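Local coordinates for putative cell adhesion protein (Bacteroides eggerthii, PDB 4GPV) that probably serves as a FimA-like fimbrial subunit that assembles into pili and takes part in cell adhesion, at residues T81-A86 with S137-N142. Sequence-based numbering, arbitrary orientation.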
ATOM      1  N   THR A  81     -14.415   6.854 -32.857  1.00 29.17           N
ATOM      2  CA  THR A  81     -14.466   8.279 -32.506  1.00 28.94           C
ATOM      3  C   THR A  81     -15.494   8.545 -31.393  1.00 33.04           C
ATOM      4  O   THR A  81     -15.608   9.687 -30.912  1.00 31.33           O
ATOM      5  CB  THR A  81     -14.748   9.126 -33.734  1.00 34.30           C
ATOM      6  OG1 THR A  81     -15.926   8.645 -34.388  1.00 33.90           O
ATOM      7  CG2 THR A  81     -13.569   9.155 -34.680  1.00 33.66           C
ATOM      8  N   ALA A  82     -16.180   7.480 -30.934  1.00 29.56           N
ATOM      9  CA  ALA A  82     -17.112   7.561 -29.816  1.00 29.28           C
ATOM     10  C   ALA A  82     -16.386   7.438 -28.466  1.00 29.56           C
ATOM     11  O   ALA A  82     -17.010   7.711 -27.439  1.00 28.99           O
ATOM     12  CB  ALA A  82     -18.189   6.495 -29.934  1.00 30.79           C
ATOM     13  N   ALA A  83     -15.080   7.041 -28.437  1.00 26.30           N
ATOM     14  CA  ALA A  83     -14.330   6.950 -27.173  1.00 26.20           C
ATOM     15  C   ALA A  83     -14.246   8.328 -26.505  1.00 29.58           C
ATOM     16  O   ALA A  83     -13.905   9.310 -27.166  1.00 27.97           O
ATOM     17  CB  ALA A  83     -12.922   6.402 -27.417  1.00 26.67           C
ATOM     18  N   LYS A  84     -14.558   8.389 -25.193  1.00 26.98           N
ATOM     19  CA  LYS A  84     -14.531   9.624 -24.396  1.00 26.92           C
ATOM     20  C   LYS A  84     -13.562   9.569 -23.211  1.00 27.32           C
ATOM     21  O   LYS A  84     -13.077  10.615 -22.776  1.00 26.00           O
ATOM     22  CB  LYS A  84     -15.930   9.929 -23.844  1.00 29.77           C
ATOM     23  CG  LYS A  84     -16.947  10.298 -24.938  1.00 38.54           C
ATOM     24  CD  LYS A  84     -16.681  11.653 -25.614  1.00 46.90           C
ATOM     25  CE  LYS A  84     -16.911  12.847 -24.715  1.00 61.35           C
ATOM     26  NZ  LYS A  84     -16.491  14.116 -25.367  1.00 70.63           N
ATOM     27  N   LYS A  85     -13.320   8.364 -22.670  1.00 22.99           N
ATOM     28  CA  LYS A  85     -12.451   8.177 -21.502  1.00 22.33           C
ATOM     29  C   LYS A  85     -11.559   6.993 -21.678  1.00 24.14           C
ATOM     30  O   LYS A  85     -12.007   5.962 -22.187  1.00 23.99           O
ATOM     31  CB  LYS A  85     -13.309   7.955 -20.241  1.00 25.58           C
ATOM     32  CG  LYS A  85     -13.932   9.207 -19.627  1.00 45.51           C
ATOM     33  CD  LYS A  85     -12.951  10.025 -18.776  1.00 54.02           C
ATOM     34  CE  LYS A  85     -12.682   9.472 -17.403  1.00 61.13           C
ATOM     35  NZ  LYS A  85     -11.631  10.260 -16.722  1.00 68.23           N
ATOM     36  N   ALA A  86     -10.299   7.121 -21.224  1.00 22.57           N
ATOM     37  CA  ALA A  86      -9.326   6.028 -21.224  1.00 22.27           C
ATOM     38  C   ALA A  86      -8.887   5.786 -19.794  1.00 24.44           C
ATOM     39  O   ALA A  86      -8.588   6.747 -19.077  1.00 23.52           O
ATOM     40  CB  ALA A  86      -8.130   6.385 -22.113  1.00 23.76           C
ATOM     41  N   SER A 137      -7.774   9.316 -18.332  1.00 21.59           N
ATOM     42  CA  SER A 137      -7.718  10.567 -19.082  1.00 23.57           C
ATOM     43  C   SER A 137      -8.912  10.700 -19.988  1.00 27.21           C
ATOM     44  O   SER A 137      -9.473   9.690 -20.441  1.00 26.20           O
ATOM     45  CB  SER A 137      -6.432  10.603 -19.912  1.00 29.72           C
ATOM     46  OG  SER A 137      -6.368  11.725 -20.780  1.00 42.68           O
ATOM     47  N   GLU A 138      -9.269  11.956 -20.303  1.00 25.60           N
ATOM     48  CA  GLU A 138     -10.280  12.256 -21.306  1.00 26.32           C
ATOM     49  C   GLU A 138      -9.680  11.965 -22.705  1.00 29.36           C
ATOM     50  O   GLU A 138      -8.464  12.102 -22.896  1.00 29.23           O
ATOM     51  CB  GLU A 138     -10.743  13.731 -21.195  1.00 28.65           C
ATOM     52  CG  GLU A 138     -12.070  13.973 -21.905  1.00 46.21           C
ATOM     53  CD  GLU A 138     -12.638  15.382 -21.881  1.00 74.90           C
ATOM     54  OE1 GLU A 138     -11.910  16.326 -21.492  1.00 69.78           O
ATOM     55  OE2 GLU A 138     -13.810  15.545 -22.290  1.00 71.42           O
ATOM     56  N   VAL A 139     -10.510  11.516 -23.633  1.00 25.15           N
ATOM     57  CA  VAL A 139     -10.125  11.245 -25.025  1.00 24.82           C
ATOM     58  C   VAL A 139     -10.716  12.372 -25.872  1.00 31.36           C
ATOM     59  O   VAL A 139     -11.924  12.590 -25.801  1.00 31.73           O
ATOM     60  CB  VAL A 139     -10.597   9.853 -25.495  1.00 28.17           C
ATOM     61  CG1 VAL A 139     -10.288   9.640 -26.972  1.00 28.15           C
ATOM     62  CG2 VAL A 139      -9.949   8.759 -24.644  1.00 26.62           C
ATOM     63  N   LYS A 140      -9.886  13.069 -26.672  1.00 30.00           N
ATOM     64  CA  LYS A 140     -10.351  14.185 -27.515  1.00 31.95           C
ATOM     65  C   LYS A 140      -9.946  13.991 -28.968  1.00 35.78           C
ATOM     66  O   LYS A 140      -8.774  13.714 -29.239  1.00 36.68           O
ATOM     67  CB  LYS A 140      -9.807  15.530 -27.006  1.00 35.23           C
ATOM     68  CG  LYS A 140     -10.416  15.964 -25.676  1.00 49.54           C
ATOM     69  CD  LYS A 140     -10.149  17.431 -25.370  1.00 63.60           C
ATOM     70  CE  LYS A 140      -8.888  17.680 -24.575  1.00 75.73           C
ATOM     71  NZ  LYS A 140      -8.612  19.135 -24.424  1.00 86.92           N
ATOM     72  N   PHE A 141     -10.909  14.103 -29.881  1.00 32.34           N
ATOM     73  CA  PHE A 141     -10.680  13.928 -31.319  1.00 32.05           C
ATOM     74  C   PHE A 141     -10.764  15.243 -32.101  1.00 44.98           C
ATOM     75  O   PHE A 141     -10.167  15.336 -33.181  1.00 46.52           O
ATOM     76  CB  PHE A 141     -11.702  12.945 -31.913  1.00 33.13           C
ATOM     77  CG  PHE A 141     -11.466  11.510 -31.521  1.00 32.45           C
ATOM     78  CD1 PHE A 141     -10.561  10.718 -32.225  1.00 33.55           C
ATOM     79  CD2 PHE A 141     -12.158  10.941 -30.457  1.00 31.50           C
ATOM     80  CE1 PHE A 141     -10.349   9.386 -31.866  1.00 33.29           C
ATOM     81  CE2 PHE A 141     -11.952   9.601 -30.110  1.00 33.59           C
ATOM     82  CZ  PHE A 141     -11.042   8.836 -30.809  1.00 31.56           C
ATOM     83  N   ASN A 142     -11.578  16.216 -31.613  1.00 45.99           N
ATOM     84  CA  ASN A 142     -11.834  17.519 -32.255  1.00 49.16           C
ATOM     85  C   ASN A 142     -12.271  17.375 -33.748  1.00 55.34           C
ATOM     86  O   ASN A 142     -11.708  18.014 -34.648  1.00 56.32           O
ATOM     87  CB  ASN A 142     -10.617  18.437 -32.110  1.00 57.19           C
ATOM     88  CG  ASN A 142     -10.592  19.176 -30.799  1.00 87.72           C
ATOM     89  OD1 ASN A 142     -10.840  20.385 -30.742  1.00 87.43           O
ATOM     90  ND2 ASN A 142     -10.320  18.462 -29.711  1.00 77.79           N
TER
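The isopropyl group of Val139 packs against residues 83-86, and the tight part of the contact gathers round it. With CG1 anti to the backbone N (chi1 175°), the two methyls spread along the neighbouring strand: CG2 reaches Ala86 CB at 3.9 Å, while CG1 lies against Ala83 CB and the carbonyl Ala83 O. Val149 of strand 146-169 and Leu19 of strand 18-24 touch the same buried side chain. Three backbone bonds tie the segments here. Ala86 and Ser137 form an antiparallel hydrogen-bonded pair, Ala86 N to Ser137 O and Ser137 N to Ala86 O both at 2.8 Å; the third, Val139 N to Lys84 O at 2.9 Å, comes from well above the carbonyl plane. Past Val139 this backbone pairing stops and the Phe141 ring takes over. Thr81 CA sits over one face, 4.0 Å from the ring centroid, and Ala83 O meets the ring edge in plane, 3.5 Å from Phe141 CE2. The face carrying Lys85 and Glu138 is looser: the exposed Glu138 carboxylate stays 4.3 Å from Lys84 NZ (measured at OE2), too far for a salt bridge, and the bent Lys85 chain ends in a salt bridge to Glu136. Strand 83-90 pairs antiparallel with 133-138 here and with 50-56 along its other edge, where Lys84 and Lys85 stand opposite Phe55 in a classic beta bulge, within the mixed beta-sheet of this FimA-like subunit.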